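Local atomic coordinates of thermotoga maritima TmcAL (PDB entry 5Y0T), a protein that belongs to the HIGH nucleotidyl transferase family of the HUP clan and holds adenosine-5'-rp-alpha-thio-triphosphate in a pocket. Residues A[332-340]-A[357-365]. Sequence-based numbering, arbitrary orientation.
Sequences KGPQYIRIL and AKLPIVTNM. With EDO (1,2-ethanediol), chain G.
One water molecule ties Arg338 to both backbones: it accepts from NE of Arg338 at 2.8 Å, in the guanidinium plane, and donates to O of Ile339 and O of Thr363, just beyond the last backbone bond between the segments. Met365 crosses the arginine at about a right angle and lays its CG over the centre of one guanidinium face, 3.5 Å from CZ of Arg338; CD2 of Leu340 lies offset over the opposite face. A bend at chi2 (82°) carries the arginine chain to this place. Its NH2 forms a salt bridge with Asp413. Between the backbones, Ile337 donates N to O of Pro360 and accepts at its own O, 2.8 Å from N of Val362; the third rung, N of Ile339 to O of Val362, is nearly straight at 178°. These rungs pair strand 337-343 in parallel with the short strand 361-362, and helix 346-356 makes the crossover of this beta-alpha-beta unit. On the sheet face of Ile337 and Ile361, CG1 of Ile337 meets CB of Leu359 at 4.0 Å and its CD1 reaches CB of Ala357. Ile339 sets CG1 against CG2 of Ile361 and, alongside, 3.6 Å from CG2 of Thr363; Leu350 of the crossover helix also packs on Ile339. Ahead of the strand, both methyls of Leu359 press on O of Pro334, CD1 of Leu359 approaching to 3.2 Å. O of Gln335, buried against CD of Pro360, finds no hydrogen-bond partner. The side-chain amide of Gln335 turns back: its NE2 binds O of Gly333 from above the carbonyl plane and also O2 of a 1,2-ethanediol, whose C1 rests 3.6 Å from CD2 of Leu359. OE1 of Gln335 accepts from N of Asp380.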
loop_
_atom_site.group_PDB
_atom_site.type_symbol
_atom_site.label_atom_id
_atom_site.label_comp_id
_atom_site.label_asym_id
_atom_site.label_seq_id
_atom_site.Cartn_x
_atom_site.Cartn_y
_atom_site.Cartn_z
ATOM N N LYS A 332 3.351 15.510 23.824
ATOM C CA LYS A 332 4.673 15.249 24.403
ATOM C C LYS A 332 5.839 15.685 23.504
ATOM O O LYS A 332 6.979 15.811 23.965
ATOM C CB LYS A 332 4.815 13.758 24.718
ATOM C CG LYS A 332 3.721 13.197 25.638
ATOM C CD LYS A 332 4.117 11.801 26.161
ATOM C CE LYS A 332 3.116 11.272 27.190
ATOM N NZ LYS A 332 3.525 9.919 27.686
ATOM N N GLY A 333 5.575 15.913 22.227
ATOM C CA GLY A 333 6.637 16.340 21.330
ATOM C C GLY A 333 7.506 15.209 20.811
ATOM O O GLY A 333 7.228 14.021 21.047
ATOM N N PRO A 334 8.573 15.566 20.092
ATOM C CA PRO A 334 9.610 14.631 19.630
ATOM C C PRO A 334 10.308 13.986 20.811
ATOM O O PRO A 334 10.496 14.647 21.839
ATOM C CB PRO A 334 10.580 15.532 18.845
ATOM C CG PRO A 334 10.402 16.892 19.490
ATOM C CD PRO A 334 8.903 16.961 19.759
ATOM N N GLN A 335 10.615 12.697 20.704
ATOM C CA GLN A 335 11.254 11.993 21.800
ATOM C C GLN A 335 12.766 11.827 21.598
ATOM O O GLN A 335 13.436 11.233 22.435
ATOM C CB GLN A 335 10.573 10.630 22.006
ATOM C CG GLN A 335 9.079 10.767 22.369
ATOM C CD GLN A 335 8.859 11.572 23.646
ATOM O OE1 GLN A 335 9.354 11.202 24.702
ATOM N NE2 GLN A 335 8.108 12.680 23.549
ATOM N N TYR A 336 13.311 12.347 20.495
ATOM C CA TYR A 336 14.753 12.200 20.248
ATOM C C TYR A 336 15.249 13.340 19.370
ATOM O O TYR A 336 14.468 13.995 18.667
ATOM C CB TYR A 336 15.085 10.843 19.552
ATOM C CG TYR A 336 14.198 10.619 18.344
ATOM C CD1 TYR A 336 14.516 11.160 17.101
ATOM C CD2 TYR A 336 12.998 9.925 18.466
ATOM C CE1 TYR A 336 13.670 10.997 16.009
ATOM C CE2 TYR A 336 12.155 9.760 17.386
ATOM C CZ TYR A 336 12.489 10.278 16.163
ATOM O OH TYR A 336 11.610 10.108 15.103
ATOM N N ILE A 337 16.549 13.557 19.409
ATOM C CA ILE A 337 17.194 14.463 18.485
ATOM C C ILE A 337 17.996 13.634 17.489
ATOM O O ILE A 337 18.980 13.003 17.866
ATOM C CB ILE A 337 18.124 15.450 19.213
ATOM C CG1 ILE A 337 17.304 16.348 20.152
ATOM C CG2 ILE A 337 18.863 16.300 18.186
ATOM C CD1 ILE A 337 18.136 17.027 21.255
ATOM N N ARG A 338 17.586 13.647 16.223
ATOM C CA ARG A 338 18.288 12.875 15.190
ATOM C C ARG A 338 19.333 13.762 14.510
ATOM O O ARG A 338 18.986 14.788 13.956
ATOM C CB ARG A 338 17.299 12.324 14.141
ATOM C CG ARG A 338 17.980 11.716 12.885
ATOM C CD ARG A 338 18.457 10.275 13.123
ATOM N NE ARG A 338 19.130 9.725 11.936
ATOM C CZ ARG A 338 18.487 9.162 10.917
ATOM N NH1 ARG A 338 17.161 9.048 10.950
ATOM N NH2 ARG A 338 19.169 8.685 9.880
ATOM N N ILE A 339 20.601 13.356 14.541
ATOM C CA ILE A 339 21.664 14.110 13.877
ATOM C C ILE A 339 21.803 13.618 12.445
ATOM O O ILE A 339 22.122 12.454 12.240
ATOM C CB ILE A 339 23.042 13.930 14.564
ATOM C CG1 ILE A 339 22.986 14.220 16.071
ATOM C CG2 ILE A 339 24.125 14.748 13.836
ATOM C CD1 ILE A 339 22.429 15.547 16.435
ATOM N N LEU A 340 21.501 14.468 11.463
ATOM C CA LEU A 340 21.728 14.114 10.062
ATOM C C LEU A 340 23.124 14.473 9.569
ATOM O O LEU A 340 23.601 13.896 8.594
ATOM C CB LEU A 340 20.686 14.780 9.162
ATOM C CG LEU A 340 19.248 14.290 9.331
ATOM C CD1 LEU A 340 18.366 15.118 8.429
ATOM C CD2 LEU A 340 19.095 12.764 9.021
ATOM N N ALA A 357 21.416 18.471 26.493
ATOM C CA ALA A 357 20.176 18.200 25.756
ATOM C C ALA A 357 19.126 17.563 26.654
ATOM O O ALA A 357 19.462 16.881 27.613
ATOM C CB ALA A 357 20.432 17.314 24.561
ATOM N N LYS A 358 17.857 17.820 26.346
ATOM C CA LYS A 358 16.743 17.285 27.125
ATOM C C LYS A 358 16.109 16.073 26.456
ATOM O O LYS A 358 15.151 15.529 26.980
ATOM C CB LYS A 358 15.664 18.362 27.343
ATOM C CG LYS A 358 16.192 19.741 27.762
ATOM C CD LYS A 358 15.105 20.816 27.581
ATOM C CE LYS A 358 15.666 22.222 27.756
ATOM N NZ LYS A 358 14.574 23.215 27.973
ATOM N N LEU A 359 16.613 15.696 25.279
ATOM C CA LEU A 359 16.169 14.487 24.580
ATOM C C LEU A 359 17.395 13.666 24.211
ATOM O O LEU A 359 18.462 14.239 24.004
ATOM C CB LEU A 359 15.377 14.827 23.306
ATOM C CG LEU A 359 14.011 15.513 23.431
ATOM C CD1 LEU A 359 13.476 15.890 22.052
ATOM C CD2 LEU A 359 13.046 14.577 24.152
ATOM N N PRO A 360 17.246 12.331 24.109
ATOM C CA PRO A 360 18.347 11.454 23.686
ATOM C C PRO A 360 18.835 11.834 22.295
ATOM O O PRO A 360 18.018 12.139 21.430
ATOM C CB PRO A 360 17.709 10.054 23.674
ATOM C CG PRO A 360 16.531 10.167 24.568
ATOM C CD PRO A 360 16.017 11.567 24.382
ATOM N N ILE A 361 20.144 11.829 22.090
ATOM C CA ILE A 361 20.711 12.178 20.794
ATOM C C ILE A 361 21.035 10.901 20.024
ATOM O O ILE A 361 21.728 10.023 20.535
ATOM C CB ILE A 361 21.978 13.043 20.968
ATOM C CG1 ILE A 361 21.590 14.410 21.532
ATOM C CG2 ILE A 361 22.722 13.202 19.649
ATOM C CD1 ILE A 361 22.729 15.124 22.232
ATOM N N VAL A 362 20.510 10.796 18.810
ATOM C CA VAL A 362 20.766 9.643 17.952
ATOM C C VAL A 362 21.711 10.063 16.830
ATOM O O VAL A 362 21.354 10.899 16.010
ATOM C CB VAL A 362 19.450 9.075 17.348
ATOM C CG1 VAL A 362 19.741 7.904 16.396
ATOM C CG2 VAL A 362 18.485 8.654 18.459
ATOM N N THR A 363 22.924 9.520 16.826
ATOM C CA THR A 363 23.866 9.711 15.716
ATOM C C THR A 363 23.898 8.416 14.916
ATOM O O THR A 363 23.639 8.386 13.711
ATOM C CB THR A 363 25.311 10.097 16.183
ATOM O OG1 THR A 363 25.701 9.293 17.300
ATOM C CG2 THR A 363 25.372 11.555 16.595
ATOM N N ASN A 364 24.234 7.344 15.607
ATOM C CA ASN A 364 24.348 6.034 14.998
ATOM C C ASN A 364 23.007 5.316 15.089
ATOM O O ASN A 364 22.629 4.815 16.154
ATOM C CB ASN A 364 25.450 5.256 15.728
ATOM C CG ASN A 364 25.883 4.000 15.000
ATOM O OD1 ASN A 364 25.136 3.434 14.202
ATOM N ND2 ASN A 364 27.105 3.535 15.304
ATOM N N MET A 365 22.319 5.201 13.959
ATOM C CA MET A 365 20.960 4.653 13.971
ATOM C C MET A 365 20.958 3.177 14.367
ATOM O O MET A 365 20.025 2.703 15.012
ATOM C CB MET A 365 20.290 4.849 12.612
ATOM C CG MET A 365 19.621 6.224 12.437
ATOM S SD MET A 365 18.216 6.495 13.537
ATOM C CE MET A 365 16.912 5.628 12.643
HETATM C C1 EDO G . 10.291 13.778 26.356
HETATM O O1 EDO G . 10.735 13.469 27.691
HETATM C C2 EDO G . 9.104 14.744 26.414
HETATM O O2 EDO G . 7.866 13.996 26.487
HETATM O O HOH W 1 21.881 9.791 12.298
#